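Local structure of 50S ribosomal protein L16 arginine hydroxylase (Escherichia coli, 4CCL) at residues P34-E39 / H90-L96; L82-H88 / D110-S114; E301-L306 / G367-E372; S327-L333 / A350-F356. The protein is a growth-regulating oxygenase that hydroxylates an arginine of ribosomal protein uL16 using iron(II), 2-oxoglutarate and oxygen. One frame throughout, in Å; residues are numbered along the deposited sequence.

Contact 1: residues P34-E39 / H90-L96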
# COMPACT_ATOMS: atom_id res chain seq x y z
N PRO B 34 16.93 -36.27 -12.48
CA PRO B 34 16.46 -35.61 -13.70
C PRO B 34 17.58 -34.85 -14.39
O PRO B 34 17.54 -34.68 -15.61
CB PRO B 34 15.41 -34.62 -13.17
CG PRO B 34 15.81 -34.36 -11.76
CD PRO B 34 16.40 -35.64 -11.26
N ILE B 35 18.57 -34.43 -13.62
CA ILE B 35 19.65 -33.61 -14.16
C ILE B 35 20.99 -34.06 -13.57
O ILE B 35 21.03 -34.78 -12.57
CB ILE B 35 19.37 -32.11 -13.88
CG1 ILE B 35 20.16 -31.21 -14.84
CG2 ILE B 35 19.64 -31.76 -12.43
CD1 ILE B 35 20.01 -29.73 -14.56
N SER B 36 22.09 -33.64 -14.19
CA SER B 36 23.43 -34.03 -13.76
C SER B 36 24.17 -32.79 -13.25
O SER B 36 23.82 -31.67 -13.62
CB SER B 36 24.20 -34.67 -14.92
OG SER B 36 24.90 -33.70 -15.67
N PRO B 37 25.18 -32.99 -12.38
CA PRO B 37 25.95 -31.86 -11.83
C PRO B 37 26.54 -30.95 -12.91
O PRO B 37 26.64 -29.74 -12.71
CB PRO B 37 27.07 -32.56 -11.06
CG PRO B 37 26.49 -33.87 -10.66
CD PRO B 37 25.61 -34.28 -11.81
N ASP B 38 26.91 -31.55 -14.04
CA ASP B 38 27.43 -30.81 -15.18
C ASP B 38 26.36 -29.91 -15.79
O ASP B 38 26.58 -28.70 -15.96
CB ASP B 38 27.98 -31.77 -16.23
CG ASP B 38 29.35 -32.30 -15.88
OD1 ASP B 38 30.09 -31.60 -15.15
OD2 ASP B 38 29.70 -33.41 -16.33
N GLU B 39 25.21 -30.50 -16.11
CA GLU B 39 24.10 -29.75 -16.68
C GLU B 39 23.68 -28.63 -15.74
O GLU B 39 23.29 -27.55 -16.18
CB GLU B 39 22.90 -30.67 -16.93
CG GLU B 39 23.18 -31.91 -17.78
CD GLU B 39 22.01 -32.87 -17.80
OE1 GLU B 39 20.90 -32.46 -18.19
OE2 GLU B 39 22.19 -34.05 -17.41
N HIS B 90 14.55 -26.53 -17.14
CA HIS B 90 14.75 -27.95 -17.41
C HIS B 90 13.44 -28.73 -17.29
O HIS B 90 12.83 -28.74 -16.22
CB HIS B 90 15.80 -28.51 -16.43
CG HIS B 90 16.53 -29.71 -16.94
ND1 HIS B 90 16.38 -30.97 -16.41
CD2 HIS B 90 17.46 -29.84 -17.93
CE1 HIS B 90 17.16 -31.83 -17.04
NE2 HIS B 90 17.82 -31.16 -17.97
N GLU B 91 13.01 -29.36 -18.37
CA GLU B 91 11.76 -30.15 -18.36
C GLU B 91 11.81 -31.41 -17.48
O GLU B 91 10.88 -31.66 -16.69
CB GLU B 91 11.28 -30.49 -19.78
CG GLU B 91 10.68 -29.35 -20.58
CD GLU B 91 10.03 -29.83 -21.87
OE1 GLU B 91 9.48 -30.95 -21.88
OE2 GLU B 91 10.06 -29.08 -22.88
N PRO B 92 12.87 -32.24 -17.63
CA PRO B 92 12.96 -33.43 -16.77
C PRO B 92 12.90 -33.10 -15.28
O PRO B 92 12.34 -33.87 -14.50
CB PRO B 92 14.32 -34.02 -17.13
CG PRO B 92 14.54 -33.60 -18.54
CD PRO B 92 13.95 -32.22 -18.63
N THR B 93 13.46 -31.96 -14.90
CA THR B 93 13.39 -31.50 -13.52
C THR B 93 11.96 -31.09 -13.19
O THR B 93 11.46 -31.39 -12.10
CB THR B 93 14.37 -30.33 -13.25
OG1 THR B 93 15.72 -30.78 -13.39
CG2 THR B 93 14.18 -29.80 -11.84
N ALA B 94 11.30 -30.44 -14.14
CA ALA B 94 9.91 -30.04 -13.97
C ALA B 94 9.03 -31.25 -13.68
O ALA B 94 8.06 -31.14 -12.92
CB ALA B 94 9.41 -29.30 -15.20
N ALA B 95 9.38 -32.39 -14.27
CA ALA B 95 8.65 -33.63 -14.00
C ALA B 95 8.58 -34.01 -12.51
O ALA B 95 7.62 -34.64 -12.07
CB ALA B 95 9.22 -34.77 -14.82
N LEU B 96 9.60 -33.63 -11.75
CA LEU B 96 9.65 -33.94 -10.31
C LEU B 96 8.51 -33.30 -9.52
O LEU B 96 8.16 -33.78 -8.44
CB LEU B 96 11.00 -33.52 -9.71
CG LEU B 96 11.99 -34.61 -9.29
CD1 LEU B 96 13.00 -34.06 -8.30
CD2 LEU B 96 11.27 -35.82 -8.71

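Contact 2: residues L82-H88 / D110-S114. With SO4 (sulfate ion), chain L.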
# COMPACT_ATOMS: atom_id res chain seq x y z
N LEU B 82 23.99 -23.79 -5.26
CA LEU B 82 22.54 -23.75 -5.18
C LEU B 82 21.92 -23.02 -6.36
O LEU B 82 22.26 -21.88 -6.64
CB LEU B 82 22.09 -23.09 -3.88
CG LEU B 82 22.31 -23.84 -2.57
CD1 LEU B 82 23.68 -23.55 -1.97
CD2 LEU B 82 21.21 -23.52 -1.57
N VAL B 83 21.00 -23.69 -7.05
CA VAL B 83 20.32 -23.10 -8.20
C VAL B 83 18.80 -23.08 -7.99
O VAL B 83 18.18 -24.12 -7.78
CB VAL B 83 20.64 -23.85 -9.50
CG1 VAL B 83 19.82 -23.29 -10.65
CG2 VAL B 83 22.13 -23.76 -9.80
N GLN B 84 18.23 -21.88 -8.07
CA GLN B 84 16.80 -21.67 -7.86
C GLN B 84 15.98 -21.99 -9.11
O GLN B 84 16.43 -21.77 -10.23
CB GLN B 84 16.53 -20.22 -7.46
CG GLN B 84 17.22 -19.78 -6.18
CD GLN B 84 16.50 -20.27 -4.94
OE1 GLN B 84 15.29 -20.48 -4.95
NE2 GLN B 84 17.25 -20.45 -3.86
N ALA B 85 14.77 -22.51 -8.89
CA ALA B 85 13.77 -22.69 -9.95
C ALA B 85 14.27 -23.41 -11.20
O ALA B 85 14.08 -22.91 -12.32
CB ALA B 85 13.15 -21.34 -10.31
N VAL B 86 14.89 -24.57 -11.03
CA VAL B 86 15.41 -25.33 -12.15
C VAL B 86 14.28 -25.80 -13.06
O VAL B 86 14.45 -25.92 -14.28
CB VAL B 86 16.24 -26.55 -11.67
CG1 VAL B 86 16.69 -27.42 -12.84
CG2 VAL B 86 17.44 -26.08 -10.87
N ASN B 87 13.10 -26.01 -12.48
CA ASN B 87 11.94 -26.47 -13.23
C ASN B 87 11.52 -25.50 -14.33
O ASN B 87 10.74 -25.84 -15.22
CB ASN B 87 10.76 -26.76 -12.29
CG ASN B 87 10.45 -25.60 -11.37
OD1 ASN B 87 11.33 -25.10 -10.67
ND2 ASN B 87 9.20 -25.15 -11.38
N HIS B 88 12.04 -24.28 -14.27
CA HIS B 88 11.83 -23.30 -15.32
C HIS B 88 12.66 -23.64 -16.56
O HIS B 88 12.15 -23.63 -17.68
CB HIS B 88 12.16 -21.88 -14.83
CG HIS B 88 11.24 -21.37 -13.76
ND1 HIS B 88 11.19 -20.05 -13.39
CD2 HIS B 88 10.34 -22.02 -12.98
CE1 HIS B 88 10.30 -19.89 -12.42
NE2 HIS B 88 9.77 -21.07 -12.16
N ASP B 110 8.45 -23.78 -6.22
CA ASP B 110 9.39 -24.15 -7.28
C ASP B 110 10.37 -25.23 -6.81
O ASP B 110 10.33 -25.65 -5.65
CB ASP B 110 10.18 -22.93 -7.77
CG ASP B 110 9.43 -22.13 -8.82
OD1 ASP B 110 8.83 -22.74 -9.73
OD2 ASP B 110 9.41 -20.88 -8.72
N LEU B 111 11.26 -25.64 -7.70
CA LEU B 111 12.24 -26.68 -7.43
C LEU B 111 13.65 -26.10 -7.44
O LEU B 111 14.14 -25.66 -8.49
CB LEU B 111 12.13 -27.78 -8.49
CG LEU B 111 12.70 -29.20 -8.29
CD1 LEU B 111 14.22 -29.23 -8.27
CD2 LEU B 111 12.15 -29.83 -7.04
N MSE B 112 14.32 -26.09 -6.29
CA MSE B 112 15.70 -25.62 -6.25
C MSE B 112 16.66 -26.80 -6.02
O MSE B 112 16.40 -27.67 -5.20
CB MSE B 112 15.90 -24.51 -5.20
CG MSE B 112 16.34 -24.97 -3.81
SE MSE B 112 18.28 -25.16 -3.61
CE MSE B 112 18.31 -25.70 -1.74
N ILE B 113 17.75 -26.83 -6.78
CA ILE B 113 18.69 -27.94 -6.71
C ILE B 113 20.02 -27.52 -6.09
O ILE B 113 20.53 -26.45 -6.39
CB ILE B 113 18.97 -28.54 -8.11
CG1 ILE B 113 17.66 -28.99 -8.76
CG2 ILE B 113 19.95 -29.70 -8.02
CD1 ILE B 113 17.84 -29.62 -10.12
N SER B 114 20.57 -28.36 -5.22
CA SER B 114 21.90 -28.10 -4.69
C SER B 114 22.85 -29.25 -4.96
O SER B 114 22.50 -30.42 -4.76
CB SER B 114 21.85 -27.80 -3.18
OG SER B 114 21.55 -28.96 -2.43
S SO4 L . 20.34 -27.55 0.59
O1 SO4 L . 19.76 -28.49 -0.37
O2 SO4 L . 19.27 -26.84 1.28
O3 SO4 L . 21.13 -28.28 1.58
O4 SO4 L . 21.18 -26.61 -0.13

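Contact 3: residues E301-L306 / G367-E372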
# COMPACT_ATOMS: atom_id res chain seq x y z
N GLU B 301 -0.41 -31.84 -33.39
CA GLU B 301 0.61 -31.19 -32.56
C GLU B 301 0.09 -30.85 -31.17
O GLU B 301 -1.09 -30.59 -30.98
CB GLU B 301 1.17 -29.94 -33.25
CG GLU B 301 2.24 -30.22 -34.29
CD GLU B 301 2.61 -28.99 -35.10
OE1 GLU B 301 1.69 -28.33 -35.63
OE2 GLU B 301 3.82 -28.69 -35.22
N VAL B 302 0.99 -30.85 -30.19
CA VAL B 302 0.61 -30.73 -28.79
C VAL B 302 1.09 -29.42 -28.14
O VAL B 302 2.15 -28.91 -28.48
CB VAL B 302 1.06 -32.00 -28.01
CG1 VAL B 302 1.64 -31.65 -26.64
CG2 VAL B 302 -0.08 -33.00 -27.89
N LEU B 303 0.28 -28.89 -27.23
CA LEU B 303 0.57 -27.62 -26.57
C LEU B 303 1.03 -27.86 -25.14
O LEU B 303 0.36 -28.55 -24.38
CB LEU B 303 -0.70 -26.76 -26.55
CG LEU B 303 -0.62 -25.25 -26.84
CD1 LEU B 303 0.81 -24.77 -26.99
CD2 LEU B 303 -1.43 -24.91 -28.08
N VAL B 304 2.17 -27.28 -24.77
CA VAL B 304 2.70 -27.47 -23.42
C VAL B 304 2.99 -26.16 -22.69
O VAL B 304 3.49 -25.20 -23.28
CB VAL B 304 3.96 -28.37 -23.41
CG1 VAL B 304 3.62 -29.78 -23.86
CG2 VAL B 304 5.05 -27.79 -24.29
N ARG B 305 2.66 -26.14 -21.41
CA ARG B 305 2.84 -24.97 -20.56
C ARG B 305 4.31 -24.76 -20.19
O ARG B 305 5.03 -25.72 -19.89
CB ARG B 305 1.99 -25.09 -19.29
CG ARG B 305 2.07 -23.91 -18.34
CD ARG B 305 1.59 -24.28 -16.93
NE ARG B 305 0.30 -24.97 -16.95
CZ ARG B 305 -0.41 -25.26 -15.86
NH1 ARG B 305 0.04 -24.93 -14.66
NH2 ARG B 305 -1.58 -25.89 -15.97
N LEU B 306 4.73 -23.50 -20.21
CA LEU B 306 6.07 -23.11 -19.80
C LEU B 306 6.32 -23.57 -18.36
O LEU B 306 5.47 -23.36 -17.49
CB LEU B 306 6.19 -21.59 -19.89
CG LEU B 306 7.51 -20.88 -20.19
CD1 LEU B 306 7.23 -19.40 -20.09
CD2 LEU B 306 8.62 -21.29 -19.23
N GLY B 367 4.13 -16.55 -24.95
CA GLY B 367 5.18 -17.48 -24.57
C GLY B 367 4.76 -18.44 -23.48
O GLY B 367 5.54 -19.29 -23.05
N TYR B 368 3.51 -18.33 -23.04
CA TYR B 368 3.03 -19.09 -21.89
C TYR B 368 2.79 -20.56 -22.24
O TYR B 368 2.86 -21.43 -21.37
CB TYR B 368 1.77 -18.44 -21.31
CG TYR B 368 1.98 -17.04 -20.77
CD1 TYR B 368 3.26 -16.52 -20.59
CD2 TYR B 368 0.90 -16.24 -20.42
CE1 TYR B 368 3.45 -15.25 -20.09
CE2 TYR B 368 1.09 -14.96 -19.92
CZ TYR B 368 2.36 -14.47 -19.76
OH TYR B 368 2.54 -13.21 -19.27
N TRP B 369 2.51 -20.83 -23.51
CA TRP B 369 2.40 -22.20 -24.01
C TRP B 369 3.16 -22.31 -25.33
O TRP B 369 3.23 -21.34 -26.09
CB TRP B 369 0.93 -22.58 -24.22
CG TRP B 369 0.22 -23.05 -22.99
CD1 TRP B 369 0.05 -24.35 -22.58
CD2 TRP B 369 -0.42 -22.24 -22.01
NE1 TRP B 369 -0.66 -24.39 -21.41
CE2 TRP B 369 -0.96 -23.09 -21.03
CE3 TRP B 369 -0.60 -20.86 -21.85
CZ2 TRP B 369 -1.66 -22.63 -19.92
CZ3 TRP B 369 -1.29 -20.39 -20.75
CH2 TRP B 369 -1.81 -21.28 -19.80
N PHE B 370 3.73 -23.48 -25.61
CA PHE B 370 4.44 -23.68 -26.87
C PHE B 370 4.23 -25.08 -27.46
O PHE B 370 3.84 -26.00 -26.74
CB PHE B 370 5.93 -23.37 -26.73
CG PHE B 370 6.67 -24.29 -25.79
CD1 PHE B 370 6.70 -24.04 -24.43
CD2 PHE B 370 7.35 -25.40 -26.27
CE1 PHE B 370 7.39 -24.88 -23.57
CE2 PHE B 370 8.03 -26.24 -25.42
CZ PHE B 370 8.05 -25.98 -24.07
N PHE B 371 4.49 -25.24 -28.75
CA PHE B 371 4.13 -26.45 -29.48
C PHE B 371 5.14 -27.60 -29.41
O PHE B 371 6.35 -27.37 -29.43
CB PHE B 371 3.82 -26.13 -30.94
CG PHE B 371 2.41 -25.70 -31.17
CD1 PHE B 371 1.37 -26.56 -30.87
CD2 PHE B 371 2.11 -24.45 -31.69
CE1 PHE B 371 0.06 -26.18 -31.08
CE2 PHE B 371 0.80 -24.07 -31.90
CZ PHE B 371 -0.23 -24.94 -31.59
N GLU B 372 4.62 -28.82 -29.33
CA GLU B 372 5.44 -30.02 -29.43
C GLU B 372 4.71 -31.09 -30.24
O GLU B 372 5.15 -32.24 -30.31
CB GLU B 372 5.82 -30.57 -28.05
CG GLU B 372 6.64 -29.62 -27.18
CD GLU B 372 8.10 -29.52 -27.61
OE1 GLU B 372 8.38 -29.56 -28.82
OE2 GLU B 372 8.97 -29.38 -26.72
O HOH W 1 -1.45 -25.90 -19.10

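Contact 4: residues S327-L333 / A350-F356. With SO4 (sulfate ion), chain O.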
# COMPACT_ATOMS: atom_id res chain seq x y z
N SER B 327 -13.39 -17.14 -20.09
CA SER B 327 -14.03 -17.72 -21.27
C SER B 327 -15.30 -18.48 -20.91
O SER B 327 -15.38 -19.10 -19.85
CB SER B 327 -13.05 -18.64 -22.01
OG SER B 327 -13.62 -19.15 -23.20
N PRO B 328 -16.31 -18.44 -21.80
CA PRO B 328 -17.54 -19.21 -21.64
C PRO B 328 -17.32 -20.72 -21.66
O PRO B 328 -18.21 -21.46 -21.24
CB PRO B 328 -18.39 -18.79 -22.85
CG PRO B 328 -17.43 -18.18 -23.81
CD PRO B 328 -16.37 -17.54 -22.97
N HIS B 329 -16.15 -21.17 -22.11
CA HIS B 329 -15.93 -22.61 -22.24
C HIS B 329 -15.15 -23.08 -21.02
O HIS B 329 -13.96 -22.80 -20.88
CB HIS B 329 -15.13 -22.91 -23.51
CG HIS B 329 -15.58 -22.14 -24.71
ND1 HIS B 329 -16.24 -22.72 -25.77
CD2 HIS B 329 -15.46 -20.82 -25.03
CE1 HIS B 329 -16.51 -21.80 -26.69
NE2 HIS B 329 -16.05 -20.64 -26.25
N ARG B 330 -15.85 -23.79 -20.15
CA ARG B 330 -15.28 -24.35 -18.93
C ARG B 330 -14.30 -25.53 -19.09
O ARG B 330 -13.24 -25.53 -18.48
CB ARG B 330 -16.36 -24.65 -17.89
CG ARG B 330 -15.81 -24.88 -16.49
CD ARG B 330 -16.93 -25.10 -15.48
NE ARG B 330 -16.43 -25.78 -14.29
CZ ARG B 330 -15.90 -25.16 -13.24
NH1 ARG B 330 -15.81 -23.84 -13.22
NH2 ARG B 330 -15.47 -25.86 -12.20
N PRO B 331 -14.68 -26.56 -19.89
CA PRO B 331 -13.77 -27.71 -20.05
C PRO B 331 -12.38 -27.30 -20.54
O PRO B 331 -11.37 -27.85 -20.10
CB PRO B 331 -14.46 -28.56 -21.11
CG PRO B 331 -15.90 -28.25 -20.95
CD PRO B 331 -15.96 -26.80 -20.58
N ALA B 332 -12.35 -26.32 -21.44
CA ALA B 332 -11.10 -25.82 -22.00
C ALA B 332 -10.25 -25.14 -20.93
O ALA B 332 -9.05 -25.41 -20.83
CB ALA B 332 -11.39 -24.86 -23.13
N LEU B 333 -10.87 -24.27 -20.15
CA LEU B 333 -10.16 -23.55 -19.09
C LEU B 333 -9.63 -24.52 -18.04
O LEU B 333 -8.51 -24.37 -17.56
CB LEU B 333 -11.07 -22.51 -18.43
CG LEU B 333 -11.54 -21.32 -19.28
CD1 LEU B 333 -11.99 -20.18 -18.37
CD2 LEU B 333 -10.46 -20.87 -20.24
N ALA B 350 -14.24 -25.69 -28.05
CA ALA B 350 -13.77 -24.33 -27.80
C ALA B 350 -13.02 -23.70 -28.97
O ALA B 350 -13.13 -22.50 -29.22
CB ALA B 350 -12.91 -24.30 -26.54
N LEU B 351 -12.25 -24.52 -29.70
CA LEU B 351 -11.46 -24.03 -30.83
C LEU B 351 -12.31 -23.45 -31.95
O LEU B 351 -11.85 -22.61 -32.72
CB LEU B 351 -10.55 -25.14 -31.38
CG LEU B 351 -9.44 -25.69 -30.48
CD1 LEU B 351 -8.72 -26.82 -31.19
CD2 LEU B 351 -8.46 -24.60 -30.07
N GLU B 352 -13.57 -23.89 -32.03
CA GLU B 352 -14.48 -23.42 -33.06
C GLU B 352 -14.85 -21.95 -32.83
O GLU B 352 -15.06 -21.20 -33.78
CB GLU B 352 -15.75 -24.28 -33.11
CG GLU B 352 -15.49 -25.79 -33.02
CD GLU B 352 -14.52 -26.30 -34.07
OE1 GLU B 352 -14.55 -25.79 -35.21
OE2 GLU B 352 -13.72 -27.21 -33.76
N ASP B 353 -14.91 -21.55 -31.57
CA ASP B 353 -15.18 -20.17 -31.19
C ASP B 353 -13.95 -19.31 -31.48
O ASP B 353 -12.90 -19.52 -30.88
CB ASP B 353 -15.54 -20.10 -29.70
CG ASP B 353 -15.99 -18.71 -29.26
OD1 ASP B 353 -15.87 -17.74 -30.04
OD2 ASP B 353 -16.46 -18.58 -28.11
N PRO B 354 -14.09 -18.34 -32.39
CA PRO B 354 -13.00 -17.46 -32.79
C PRO B 354 -12.47 -16.62 -31.62
O PRO B 354 -11.30 -16.25 -31.63
CB PRO B 354 -13.64 -16.55 -33.84
CG PRO B 354 -14.79 -17.34 -34.37
CD PRO B 354 -15.31 -18.10 -33.19
N SER B 355 -13.31 -16.35 -30.63
CA SER B 355 -12.88 -15.60 -29.46
C SER B 355 -11.91 -16.41 -28.61
O SER B 355 -10.84 -15.93 -28.24
CB SER B 355 -14.08 -15.16 -28.62
OG SER B 355 -14.76 -14.07 -29.22
N PHE B 356 -12.30 -17.65 -28.30
CA PHE B 356 -11.43 -18.55 -27.54
C PHE B 356 -10.13 -18.79 -28.29
O PHE B 356 -9.06 -18.79 -27.69
CB PHE B 356 -12.12 -19.89 -27.27
CG PHE B 356 -11.26 -20.85 -26.49
CD1 PHE B 356 -11.24 -20.82 -25.11
CD2 PHE B 356 -10.46 -21.78 -27.15
CE1 PHE B 356 -10.45 -21.70 -24.39
CE2 PHE B 356 -9.67 -22.66 -26.44
CZ PHE B 356 -9.66 -22.62 -25.06
S SO4 O . -14.20 -24.39 -8.69
O1 SO4 O . -13.98 -24.76 -10.08
O2 SO4 O . -14.61 -22.99 -8.61
O3 SO4 O . -15.24 -25.23 -8.11
O4 SO4 O . -12.96 -24.57 -7.94

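Contact 1: residues P34-E39 / H90-L96
His90, packed against Pro34 and Ile35, has its ND1 gripped twice by Thr93. The backbone N of Thr93 gives a weak capping bond to His90 ND1 at 3.4 Å. Thr93 OG1 lies 3.1 Å from His90 ND1 in a second hydrogen bond. His90 is thus the N-cap of helix 91-94. Ser36 caps helix 37-45 in a similar way, its OG accepting from Glu39 N. The contact therefore joins the starts of two helices that lie against the cupin-type sheet of the JmjC fold. The chi1 of His90, -154°, swings the ring away from its own N and across to the loop. Ile35 CG1 then lies over one ring face, 4.0 Å from the His90 centroid and 18° off the normal. Pro92 CD lies over the opposite face, toward its rim. A weak bond runs from His90 NE2 to Glu39 OE1, 3.4 Å long, with the carboxylate and ring planes strongly inclined. Behind the contact, Ile35 rests on Met196 of strand 195-202. The proline rings meet at the other end, Pro34 CB being 4.2 Å from Pro92 CB. Pro34 O sits at the edge of the His90 ring, in its plane, 3.2 Å from His90 CE1.

Contact 2: residues L82-H88 / D110-S114
The chi1 of Asn87, 52°, sets its CG between its own N and carbonyl carbon, which turns the amide onto Asp110 and Leu111. Both ends of that amide are used. Asn87 ND2 donates to Asp110 OD1 at 2.9 Å, nearly straight at 167° and on the anti side of the carboxylate. Asn87 OD1 accepts from Leu111 N at 3.0 Å, with the donor 57° out of the amide carbonyl plane. His88 NE2 adds a weak bond to Asp110 OD1. The other ends are held too: His88 ND1 by Glu278 O, and Asp110 OD2 by His277 ND1. Farther along, Val83 and Ile113 form an antiparallel hydrogen-bonded pair. Beyond it the chain turns, and Val86 N donates to Leu111 O at 2.9 Å. On the face carrying Leu82 and Ser114, Leu82 CD2 packs 3.6 Å from CE of Met112, a selenomethionine. Ser114 OG donates to a sulfate O1 at 2.8 Å. Ser114 and Arg140, inferred to bind substrate, here share this ion, probably from the crystallisation liquor. Strand 108-116 runs between strands 79-83 and 195-202 of the antiparallel cupin-type sheet of the JmjC fold, and helices 37-45 and 91-94 pack on the face carrying Val83 and Ile113.

Contact 3: residues E301-L306 / G367-E372
Val304 and Phe370 form a CH-pi contact, with CG2 of Val304 over the ring face, 3.6 Å from the Phe370 centroid and 15° off its normal. The chi1 of Phe370, 65°, places its ring between its own N and carbonyl carbon and folds it back over the partner strand. The two side chains share one face of a short antiparallel sheet in the winged-helix domain. Val304 and Phe370 also bond through their backbones in both directions, and Leu306 N donates to Tyr368 O at 3.0 Å. On the other face, Arg305 and Trp369 lie side by side and point the same way. Arg305 CA sits over the five-membered ring of Trp369, 3.8 Å from its centroid, while the guanidinium is turned 67° from the indole plane. Next to them Leu303 fits between the CB of Trp369 and the ring of Phe371. Leu303 CD1 is 3.5 Å from Trp369 CB, and Leu303 CD2 is 3.6 Å from Phe371 CE1. Helices 290-298 and 354-365 pack on this face, through Leu297 and Leu363 among others. One water accepts from Arg305 NE and from Trp369 NE1, at 2.9 Å in both cases. Arg305 NH2 donates to Ala337 O. The positive charge is therefore met by neutral oxygens, and these directed bonds probably fix how the guanidinium is turned beside the apolar side chains of Leu303, Trp369 and Phe371.

Contact 4: residues S327-L333 / A350-F356
His329 and Asp353 form a histidine-carboxylate hydrogen bond, His329 NE2 to Asp353 OD2, 2.8 Å long. It depends on both side-chain conformations. With chi1 at -44°, the His329 ring stands beside its own N and points at the other segment. Asp353 CG is anti to its N, chi1 -174°, and reaches back toward the ring. OD2 uses its anti lone pair and lies in the imidazole plane, although the carboxylate as a whole is tilted against the ring. Asp353 OD1 accepts from Ser355 N at 3.0 Å, the N lying well out of the carboxylate plane, and so caps helix 354-365. His329 itself occupies the N-cap position of helix 330-338. The contact thus ties together the starts of two helices of the winged-helix domain. Next to the polar pair, Phe356 lays its ring against Ala332 and Leu333. Ala350 CB lies over one face, offset toward the rim. Ala332 CB approaches obliquely, 3.4 Å from Phe356 CZ, and Ser327 OG is at the ring edge. Arg330, which does not touch segment 350-356, donates to a sulfate probably from the crystallisation liquor. A bound manganese ion lies about 4 Å from the side chain of His329, away from the annotated iron site. The carboxylate would tend to stabilise positive charge on the imidazole, whereas the nearby metal probably opposes it.

In the fold
Contacts 1 and 2 belong to the JmjC part, contacts 3 and 4 to the winged-helix part. Contact 2 is buried; the others are only partly so. Contacts 1 and 2 pack on each other: Thr93 lies on Val86 and Leu111, and Ile35 on Ile113. Contacts 1 and 3 touch where the two parts meet, Glu91 lying against Phe370 and near Glu372. Contact 4 stands apart, about 17 Å between centres from contact 3, yet helix 354-365 leads from it into strand 369-371. Contacts 2 and 3 rest on strand pairing. Contacts 1 and 4 rest on helix starts, both capped by side chains in contact 1 and one in contact 4, and on a histidine-carboxylate bond, weak in contact 1 and firm in contact 4.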